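Local coordinates for protein oxaloacetate acetyl hydrolase (Cryphonectria parasitica, PDB 3LYE) that belongs to the phosphoenolpyruvate phosphomutase family of TIM-barrel proteins, forms an assembly of four chains and carries bound calcium ions, at residues A[120-128]-A[137-148]; A[12-20]-A[159-167]. All blocks are in the same frame, centred on the assembly; numbering follows the deposited sequence.

In the fold
The contacts lie on two neighbouring parallel strands of the TIM barrel, contact 1 on 119-122 and contact 2 on 164-169, at different ends. Contact 1 lies where strand 119-122 runs out into its C-terminal loop, contact 2 where strand 164-169 begins, and their centres are 21 Å apart. Helix 142-158 connects the two in the chain, and Ala120 and Leu122 pair with Ile166 in the sheet. Each contact is partly buried, contact 1 lying farther from the chain centre, about 18 Å against 13 Å. In both, an arginine binds backbone carbonyls. Contact 1 adds a beta bridge and a CH-pi contact on a tyrosine ring, and its Glu123 lies near a calcium ion, whereas contact 2 adds an aliphatic cluster at the barrel's N-terminal mouth.

Contact 1 of 2, residues A[120-128]-A[137-148]; sequences AHLEDQILT and KKVVSRDEYLVR
Where strand 119-122 of the barrel passes into its C-terminal loop, Asp124, Gln125 and Ile126 meet the limb that leads into helix 142-158. Gln125 and Val139 face each other as one non-hydrogen-bonded antiparallel pair, with a backbone bond on either side. Val140 N donates to Asp124 O at 2.8 Å; Ile126 N reaches Lys138 O only weakly. A water donates to both Gln125 OE1 and Lys138 O, tying the amide to the same limb.

Arg148 supplies the long, multi-donor group this place needs. Its chain bends at chi2 and chi3 to bring NH2 between two carbonyls, 2.8 Å from Glu123 O and 2.7 Å from Gln125 O. Both oxygens lie near the guanidinium plane, and NH1 adds a weak bond to Gln125 O, so the loop backbone is fixed on each side of Asp124. Tyr145, its CG anti to the backbone N (chi1 172°), presents a ring face to Asp124. Asp124 CB sits 3.7 Å from the centroid of the Tyr145 ring, 27° off the normal, a CH-pi contact. The Asp124 carboxylate is held by Thr169, Arg183 and the backbone N of Asp170, while Val139 CG1 packs 3.6 Å from Asp124 OD2. Farther out, Ile126 CD1 touches Val140 CG1 at 3.7 Å.

Ser141 and Glu144 form a capping box at the helix start, Ser141 N binding Glu144 OE2. With the Glu123 side chain about 4 Å from a calcium ion, this is the beta-alpha loop expected at the C-terminal, active-site end of a TIM barrel.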
loop_
_atom_site.group_PDB
_atom_site.type_symbol
_atom_site.label_atom_id
_atom_site.label_comp_id
_atom_site.label_asym_id
_atom_site.label_seq_id
_atom_site.Cartn_x
_atom_site.Cartn_y
_atom_site.Cartn_z
ATOM N N ALA A 120 21.803 -4.510 0.930
ATOM C CA ALA A 120 21.077 -5.082 -0.187
ATOM C C ALA A 120 21.983 -5.425 -1.330
ATOM O O ALA A 120 23.057 -4.848 -1.465
ATOM C CB ALA A 120 20.039 -4.056 -0.707
ATOM N N HIS A 121 21.563 -6.385 -2.158
ATOM C CA HIS A 121 22.304 -6.796 -3.354
ATOM C C HIS A 121 21.627 -6.229 -4.598
ATOM O O HIS A 121 20.400 -6.280 -4.771
ATOM C CB HIS A 121 22.613 -8.286 -3.416
ATOM C CG HIS A 121 21.445 -9.224 -3.441
ATOM N ND1 HIS A 121 20.712 -9.493 -4.575
ATOM C CD2 HIS A 121 20.992 -10.073 -2.490
ATOM C CE1 HIS A 121 19.836 -10.450 -4.303
ATOM N NE2 HIS A 121 19.964 -10.800 -3.038
ATOM N N LEU A 122 22.489 -5.709 -5.474
ATOM C CA LEU A 122 22.133 -5.022 -6.729
ATOM C C LEU A 122 22.883 -5.706 -7.846
ATOM O O LEU A 122 24.098 -5.784 -7.803
ATOM C CB LEU A 122 22.551 -3.555 -6.547
ATOM C CG LEU A 122 22.421 -2.619 -7.734
ATOM C CD1 LEU A 122 21.024 -2.625 -8.298
ATOM C CD2 LEU A 122 22.802 -1.200 -7.281
ATOM N N GLU A 123 22.147 -6.175 -8.841
ATOM C CA GLU A 123 22.679 -6.945 -9.935
ATOM C C GLU A 123 22.759 -6.305 -11.279
ATOM O O GLU A 123 22.323 -5.174 -11.484
ATOM C CB GLU A 123 21.846 -8.251 -10.011
ATOM C CG GLU A 123 20.455 -8.040 -10.586
ATOM C CD GLU A 123 19.402 -9.025 -10.082
ATOM O OE1 GLU A 123 18.424 -9.259 -10.812
ATOM O OE2 GLU A 123 19.514 -9.518 -8.951
ATOM N N ASP A 124 23.399 -7.055 -12.178
ATOM C CA ASP A 124 23.621 -6.646 -13.552
ATOM C C ASP A 124 22.657 -7.237 -14.561
ATOM O O ASP A 124 22.897 -7.122 -15.749
ATOM C CB ASP A 124 25.090 -6.871 -13.956
ATOM C CG ASP A 124 25.539 -8.315 -13.832
ATOM O OD1 ASP A 124 26.678 -8.572 -14.263
ATOM O OD2 ASP A 124 24.800 -9.141 -13.248
ATOM N N GLN A 125 21.562 -7.850 -14.121
ATOM C CA GLN A 125 20.615 -8.410 -15.092
ATOM C C GLN A 125 19.788 -7.354 -15.804
ATOM O O GLN A 125 19.692 -6.214 -15.360
ATOM C CB GLN A 125 19.587 -9.278 -14.387
ATOM C CG GLN A 125 20.120 -10.488 -13.815
ATOM C CD GLN A 125 19.008 -11.478 -13.484
ATOM O OE1 GLN A 125 18.186 -11.826 -14.317
ATOM N NE2 GLN A 125 18.994 -11.921 -12.272
ATOM N N ILE A 126 19.173 -7.731 -16.915
ATOM C CA ILE A 126 18.339 -6.795 -17.635
ATOM C C ILE A 126 17.135 -6.651 -16.713
ATOM O O ILE A 126 16.787 -7.576 -15.988
ATOM C CB ILE A 126 17.973 -7.316 -19.027
ATOM C CG1 ILE A 126 19.088 -6.936 -19.983
ATOM C CG2 ILE A 126 16.659 -6.754 -19.506
ATOM C CD1 ILE A 126 20.365 -7.535 -19.599
ATOM N N LEU A 127 16.481 -5.510 -16.758
ATOM C CA LEU A 127 15.341 -5.282 -15.884
ATOM C C LEU A 127 14.031 -5.828 -16.426
ATOM O O LEU A 127 13.127 -6.199 -15.672
ATOM C CB LEU A 127 15.249 -3.779 -15.629
ATOM C CG LEU A 127 14.260 -2.889 -16.393
ATOM C CD1 LEU A 127 14.291 -1.455 -15.843
ATOM C CD2 LEU A 127 14.590 -2.866 -17.856
ATOM N N THR A 128 13.959 -5.871 -17.745
ATOM C CA THR A 128 12.812 -6.346 -18.492
ATOM C C THR A 128 12.615 -7.839 -18.370
ATOM O O THR A 128 11.520 -8.338 -18.624
ATOM C CB THR A 128 13.053 -6.012 -19.954
ATOM O OG1 THR A 128 13.932 -4.877 -20.028
ATOM C CG2 THR A 128 11.759 -5.709 -20.662
ATOM N N LYS A 137 20.276 -16.395 -18.974
ATOM C CA LYS A 137 20.369 -15.228 -18.092
ATOM C C LYS A 137 21.230 -14.134 -18.722
ATOM O O LYS A 137 22.448 -14.258 -18.838
ATOM C CB LYS A 137 20.890 -15.633 -16.731
ATOM C CG LYS A 137 20.584 -14.603 -15.684
ATOM C CD LYS A 137 20.509 -15.213 -14.302
ATOM C CE LYS A 137 21.838 -15.816 -13.889
ATOM N NZ LYS A 137 21.888 -16.128 -12.433
ATOM N N LYS A 138 20.566 -13.035 -19.065
ATOM C CA LYS A 138 21.186 -11.890 -19.719
ATOM C C LYS A 138 21.597 -10.765 -18.819
ATOM O O LYS A 138 20.864 -10.402 -17.915
ATOM C CB LYS A 138 20.165 -11.297 -20.679
ATOM C CG LYS A 138 20.729 -10.859 -22.004
ATOM C CD LYS A 138 21.101 -12.065 -22.844
ATOM C CE LYS A 138 21.201 -11.715 -24.321
ATOM N NZ LYS A 138 22.228 -10.664 -24.615
ATOM N N VAL A 139 22.760 -10.186 -19.100
ATOM C CA VAL A 139 23.238 -9.072 -18.288
ATOM C C VAL A 139 23.478 -7.845 -19.153
ATOM O O VAL A 139 23.676 -7.939 -20.365
ATOM C CB VAL A 139 24.535 -9.396 -17.538
ATOM C CG1 VAL A 139 24.303 -10.481 -16.524
ATOM C CG2 VAL A 139 25.669 -9.733 -18.495
ATOM N N VAL A 140 23.473 -6.685 -18.500
ATOM C CA VAL A 140 23.695 -5.429 -19.190
ATOM C C VAL A 140 25.198 -5.260 -19.346
ATOM O O VAL A 140 25.984 -6.065 -18.851
ATOM C CB VAL A 140 23.113 -4.220 -18.411
ATOM C CG1 VAL A 140 21.592 -4.330 -18.283
ATOM C CG2 VAL A 140 23.772 -4.079 -17.033
ATOM N N SER A 141 25.604 -4.238 -20.085
ATOM C CA SER A 141 27.016 -3.995 -20.271
ATOM C C SER A 141 27.684 -3.620 -18.938
ATOM O O SER A 141 27.029 -3.207 -17.985
ATOM C CB SER A 141 27.210 -2.863 -21.264
ATOM O OG SER A 141 26.813 -1.643 -20.701
ATOM N N ARG A 142 29.002 -3.721 -18.889
ATOM C CA ARG A 142 29.722 -3.395 -17.684
ATOM C C ARG A 142 29.440 -1.940 -17.296
ATOM O O ARG A 142 29.150 -1.620 -16.131
ATOM C CB ARG A 142 31.212 -3.629 -17.876
ATOM C CG ARG A 142 31.941 -3.528 -16.575
ATOM C CD ARG A 142 33.423 -3.781 -16.697
ATOM N NE ARG A 142 33.780 -5.067 -17.279
ATOM C CZ ARG A 142 35.023 -5.364 -17.646
ATOM N NH1 ARG A 142 35.980 -4.465 -17.479
ATOM N NH2 ARG A 142 35.315 -6.535 -18.185
ATOM N N ASP A 143 29.491 -1.045 -18.273
ATOM C CA ASP A 143 29.235 0.367 -17.988
ATOM C C ASP A 143 27.804 0.594 -17.459
ATOM O O ASP A 143 27.605 1.375 -16.549
ATOM C CB ASP A 143 29.461 1.189 -19.240
ATOM C CG ASP A 143 30.934 1.569 -19.456
ATOM O OD1 ASP A 143 31.228 2.028 -20.577
ATOM O OD2 ASP A 143 31.787 1.421 -18.541
ATOM N N GLU A 144 26.812 -0.055 -18.052
ATOM C CA GLU A 144 25.426 0.097 -17.612
ATOM C C GLU A 144 25.268 -0.408 -16.174
ATOM O O GLU A 144 24.502 0.141 -15.386
ATOM C CB GLU A 144 24.474 -0.671 -18.519
ATOM C CG GLU A 144 24.416 -0.242 -19.976
ATOM C CD GLU A 144 23.416 -1.100 -20.771
ATOM O OE1 GLU A 144 22.211 -0.787 -20.679
ATOM O OE2 GLU A 144 23.806 -2.095 -21.442
ATOM N N TYR A 145 25.979 -1.476 -15.840
ATOM C CA TYR A 145 25.916 -1.997 -14.491
ATOM C C TYR A 145 26.536 -1.013 -13.499
ATOM O O TYR A 145 25.997 -0.775 -12.425
ATOM C CB TYR A 145 26.654 -3.306 -14.416
ATOM C CG TYR A 145 26.848 -3.891 -13.060
ATOM C CD1 TYR A 145 25.763 -4.107 -12.215
ATOM C CD2 TYR A 145 28.098 -4.324 -12.642
ATOM C CE1 TYR A 145 25.937 -4.709 -10.989
ATOM C CE2 TYR A 145 28.266 -4.947 -11.431
ATOM C CZ TYR A 145 27.191 -5.135 -10.608
ATOM O OH TYR A 145 27.397 -5.766 -9.417
ATOM N N LEU A 146 27.660 -0.417 -13.870
ATOM C CA LEU A 146 28.341 0.536 -13.005
ATOM C C LEU A 146 27.496 1.780 -12.775
ATOM O O LEU A 146 27.640 2.402 -11.727
ATOM C CB LEU A 146 29.743 0.838 -13.475
ATOM C CG LEU A 146 30.645 -0.378 -13.502
ATOM C CD1 LEU A 146 31.975 -0.022 -14.158
ATOM C CD2 LEU A 146 30.848 -0.934 -12.123
ATOM N N VAL A 147 26.628 2.134 -13.719
ATOM C CA VAL A 147 25.717 3.269 -13.542
ATOM C C VAL A 147 24.830 2.918 -12.313
ATOM O O VAL A 147 24.563 3.765 -11.462
ATOM C CB VAL A 147 24.841 3.512 -14.793
ATOM C CG1 VAL A 147 23.706 4.452 -14.466
ATOM C CG2 VAL A 147 25.676 4.094 -15.895
ATOM N N ARG A 148 24.350 1.675 -12.245
ATOM C CA ARG A 148 23.518 1.256 -11.116
ATOM C C ARG A 148 24.316 1.307 -9.815
ATOM O O ARG A 148 23.859 1.877 -8.803
ATOM C CB ARG A 148 22.903 -0.163 -11.372
ATOM C CG ARG A 148 22.207 -0.172 -12.785
ATOM C CD ARG A 148 20.933 -0.884 -13.196
ATOM N NE ARG A 148 21.205 -2.237 -13.406
ATOM C CZ ARG A 148 20.611 -3.197 -14.153
ATOM N NH1 ARG A 148 19.762 -3.066 -15.207
ATOM N NH2 ARG A 148 21.083 -4.382 -13.878
HETATM O O HOH W 1 18.173 -11.208 -17.104
#

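Contact 2 of 2, residues A[12-20]-A[159-167]; sequences GAKKLRHLL and LRSDFVLIA
Asp162, Val164 and Arg17 bury the most surface here, and Arg17 links the other two. Its NE donates to Asp162 O at 2.8 Å with an N-H...O angle of 160°, and its NH2 reaches the same oxygen at 3.1 Å, a side-on grip by two nitrogens from one face of the carbonyl plane. NH2 also bonds Phe163 O, again from above that carbonyl's plane, while both oxygens stay close to the plane of the guanidinium. With CG anti to the backbone N (chi1 -178°) and a bend at chi3, the arginine turns its edge to two successive carbonyls. Asp193 makes a salt bridge to the same NH2, and Glu21 one to NH1.

The Asp162 and Arg17 side chains cross at about a right angle, and Asp162 OD2 lies 4.2 Å from Arg17 NE, well out of the guanidinium plane, so only an electrostatic attraction is likely. Asp162 OD1 instead rests beside the aliphatic part of Lys14, 3.5 Å from Lys14 CG.

Helix 12-22 lies over the N-terminal mouth of the TIM barrel: its residues 12-20 run at 63° to strand 164-167, and Leu16 and Leu20 also touch Pro90, Ala118, Val194 and Pro217 around the strand starts. Val164, first in its strand, suits this buried place because its branches serve two leucines. Leu16 CD2 meets Val164 CG2 at 3.8 Å, the side chains crossing nearly perpendicular, and Leu20 CD2 approaches CG1. Val164 CG2 also lies over a face of the Arg17 guanidinium. Small enough for close approach, Ala13 sets its CB 3.6 Å from Phe163 N, whose hydrogen goes to Ser161 OG in an ST turn.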
loop_
_atom_site.group_PDB
_atom_site.type_symbol
_atom_site.label_atom_id
_atom_site.label_comp_id
_atom_site.label_asym_id
_atom_site.label_seq_id
_atom_site.Cartn_x
_atom_site.Cartn_y
_atom_site.Cartn_z
ATOM N N GLY A 12 20.282 -1.449 12.147
ATOM C CA GLY A 12 20.753 -2.622 11.461
ATOM C C GLY A 12 21.932 -2.420 10.558
ATOM O O GLY A 12 22.839 -3.259 10.526
ATOM N N ALA A 13 21.964 -1.313 9.829
ATOM C CA ALA A 13 23.102 -1.095 8.934
ATOM C C ALA A 13 24.413 -1.024 9.729
ATOM O O ALA A 13 25.421 -1.609 9.356
ATOM C CB ALA A 13 22.923 0.137 8.101
ATOM N N LYS A 14 24.392 -0.252 10.795
ATOM C CA LYS A 14 25.562 -0.109 11.656
ATOM C C LYS A 14 25.944 -1.487 12.226
ATOM O O LYS A 14 27.129 -1.868 12.277
ATOM C CB LYS A 14 25.330 0.933 12.762
ATOM C CG LYS A 14 26.568 1.298 13.528
ATOM C CD LYS A 14 26.266 2.100 14.766
ATOM C CE LYS A 14 27.492 2.131 15.660
ATOM N NZ LYS A 14 27.166 2.393 17.088
ATOM N N LYS A 15 24.959 -2.277 12.633
ATOM C CA LYS A 15 25.248 -3.596 13.179
ATOM C C LYS A 15 25.860 -4.547 12.174
ATOM O O LYS A 15 26.778 -5.301 12.493
ATOM C CB LYS A 15 23.995 -4.229 13.728
ATOM C CG LYS A 15 23.450 -3.557 14.898
ATOM C CD LYS A 15 22.086 -4.157 15.223
ATOM C CE LYS A 15 21.545 -3.534 16.439
ATOM N NZ LYS A 15 20.326 -4.230 16.897
ATOM N N LEU A 16 25.336 -4.552 10.965
ATOM C CA LEU A 16 25.867 -5.436 9.949
ATOM C C LEU A 16 27.284 -4.997 9.569
ATOM O O LEU A 16 28.177 -5.807 9.389
ATOM C CB LEU A 16 24.978 -5.424 8.717
ATOM C CG LEU A 16 25.458 -6.281 7.568
ATOM C CD1 LEU A 16 25.541 -7.755 7.944
ATOM C CD2 LEU A 16 24.553 -6.063 6.356
ATOM N N ARG A 17 27.480 -3.697 9.465
ATOM C CA ARG A 17 28.796 -3.179 9.103
ATOM C C ARG A 17 29.797 -3.572 10.189
ATOM O O ARG A 17 30.938 -3.890 9.871
ATOM C CB ARG A 17 28.774 -1.677 8.878
ATOM C CG ARG A 17 30.136 -1.197 8.461
ATOM C CD ARG A 17 30.090 0.089 7.782
ATOM N NE ARG A 17 29.335 0.039 6.546
ATOM C CZ ARG A 17 29.838 -0.233 5.345
ATOM N NH1 ARG A 17 31.115 -0.560 5.191
ATOM N NH2 ARG A 17 29.036 -0.187 4.292
ATOM N N HIS A 18 29.380 -3.557 11.456
ATOM C CA HIS A 18 30.275 -3.946 12.547
ATOM C C HIS A 18 30.678 -5.428 12.371
ATOM O O HIS A 18 31.852 -5.806 12.507
ATOM C CB HIS A 18 29.613 -3.747 13.909
ATOM C CG HIS A 18 30.382 -4.367 15.027
ATOM N ND1 HIS A 18 31.508 -3.779 15.553
ATOM C CD2 HIS A 18 30.232 -5.546 15.672
ATOM C CE1 HIS A 18 32.006 -4.555 16.496
ATOM N NE2 HIS A 18 31.253 -5.635 16.588
ATOM N N LEU A 19 29.701 -6.283 12.080
ATOM C CA LEU A 19 30.020 -7.693 11.895
ATOM C C LEU A 19 30.997 -7.865 10.757
ATOM O O LEU A 19 31.923 -8.663 10.842
ATOM C CB LEU A 19 28.770 -8.516 11.595
ATOM C CG LEU A 19 27.817 -8.702 12.771
ATOM C CD1 LEU A 19 26.531 -9.388 12.345
ATOM C CD2 LEU A 19 28.488 -9.521 13.852
ATOM N N LEU A 20 30.790 -7.121 9.681
ATOM C CA LEU A 20 31.663 -7.227 8.524
ATOM C C LEU A 20 33.083 -6.705 8.698
ATOM O O LEU A 20 34.055 -7.353 8.298
ATOM C CB LEU A 20 31.024 -6.460 7.362
ATOM C CG LEU A 20 31.620 -6.552 5.956
ATOM C CD1 LEU A 20 31.531 -7.983 5.443
ATOM C CD2 LEU A 20 30.936 -5.610 4.974
ATOM N N LEU A 159 23.287 10.113 2.252
ATOM C CA LEU A 159 22.478 9.886 3.460
ATOM C C LEU A 159 23.308 9.562 4.698
ATOM O O LEU A 159 22.735 9.226 5.736
ATOM C CB LEU A 159 21.444 8.798 3.192
ATOM C CG LEU A 159 20.490 9.193 2.079
ATOM C CD1 LEU A 159 19.492 8.068 1.789
ATOM C CD2 LEU A 159 19.737 10.461 2.330
ATOM N N ARG A 160 24.637 9.552 4.568
ATOM C CA ARG A 160 25.523 9.281 5.698
ATOM C C ARG A 160 25.173 7.985 6.407
ATOM O O ARG A 160 25.213 7.878 7.617
ATOM C CB ARG A 160 25.487 10.514 6.622
ATOM C CG ARG A 160 26.024 11.709 5.787
ATOM C CD ARG A 160 26.138 13.082 6.420
ATOM N NE ARG A 160 25.936 13.155 7.846
ATOM C CZ ARG A 160 25.395 14.211 8.451
ATOM N NH1 ARG A 160 25.246 14.205 9.779
ATOM N NH2 ARG A 160 24.988 15.255 7.721
ATOM N N SER A 161 24.936 6.971 5.595
ATOM C CA SER A 161 24.548 5.669 6.088
ATOM C C SER A 161 25.622 4.600 6.010
ATOM O O SER A 161 26.466 4.633 5.132
ATOM C CB SER A 161 23.354 5.208 5.244
ATOM O OG SER A 161 22.970 3.874 5.483
ATOM N N ASP A 162 25.562 3.658 6.941
ATOM C CA ASP A 162 26.470 2.533 7.001
ATOM C C ASP A 162 25.967 1.369 6.128
ATOM O O ASP A 162 26.570 0.316 6.120
ATOM C CB ASP A 162 26.607 2.026 8.424
ATOM C CG ASP A 162 27.632 2.787 9.224
ATOM O OD1 ASP A 162 27.660 2.583 10.430
ATOM O OD2 ASP A 162 28.418 3.555 8.662
ATOM N N PHE A 163 24.879 1.602 5.394
ATOM C CA PHE A 163 24.259 0.594 4.502
ATOM C C PHE A 163 25.333 -0.210 3.760
ATOM O O PHE A 163 26.210 0.369 3.139
ATOM C CB PHE A 163 23.359 1.326 3.500
ATOM C CG PHE A 163 22.416 0.445 2.713
ATOM C CD1 PHE A 163 22.657 0.200 1.366
ATOM C CD2 PHE A 163 21.270 -0.060 3.280
ATOM C CE1 PHE A 163 21.784 -0.545 0.614
ATOM C CE2 PHE A 163 20.388 -0.781 2.508
ATOM C CZ PHE A 163 20.642 -0.997 1.193
ATOM N N VAL A 164 25.144 -1.528 3.728
ATOM C CA VAL A 164 26.094 -2.413 3.064
ATOM C C VAL A 164 25.579 -2.768 1.676
ATOM O O VAL A 164 24.575 -3.494 1.535
ATOM C CB VAL A 164 26.294 -3.666 3.917
ATOM C CG1 VAL A 164 27.172 -4.697 3.209
ATOM C CG2 VAL A 164 26.868 -3.271 5.270
ATOM N N LEU A 165 26.254 -2.238 0.658
ATOM C CA LEU A 165 25.873 -2.484 -0.701
ATOM C C LEU A 165 26.636 -3.668 -1.248
ATOM O O LEU A 165 27.872 -3.664 -1.272
ATOM C CB LEU A 165 26.124 -1.244 -1.572
ATOM C CG LEU A 165 25.672 -1.467 -3.040
ATOM C CD1 LEU A 165 24.121 -1.518 -3.157
ATOM C CD2 LEU A 165 26.254 -0.394 -3.919
ATOM N N ILE A 166 25.902 -4.685 -1.670
ATOM C CA ILE A 166 26.449 -5.891 -2.240
ATOM C C ILE A 166 26.254 -5.845 -3.729
ATOM O O ILE A 166 25.132 -5.715 -4.236
ATOM C CB ILE A 166 25.742 -7.144 -1.669
ATOM C CG1 ILE A 166 25.913 -7.231 -0.154
ATOM C CG2 ILE A 166 26.221 -8.430 -2.389
ATOM C CD1 ILE A 166 24.609 -7.638 0.580
ATOM N N ALA A 167 27.375 -5.911 -4.449
ATOM C CA ALA A 167 27.372 -5.908 -5.898
ATOM C C ALA A 167 27.260 -7.333 -6.384
ATOM O O ALA A 167 28.179 -8.120 -6.198
ATOM C CB ALA A 167 28.647 -5.267 -6.459
#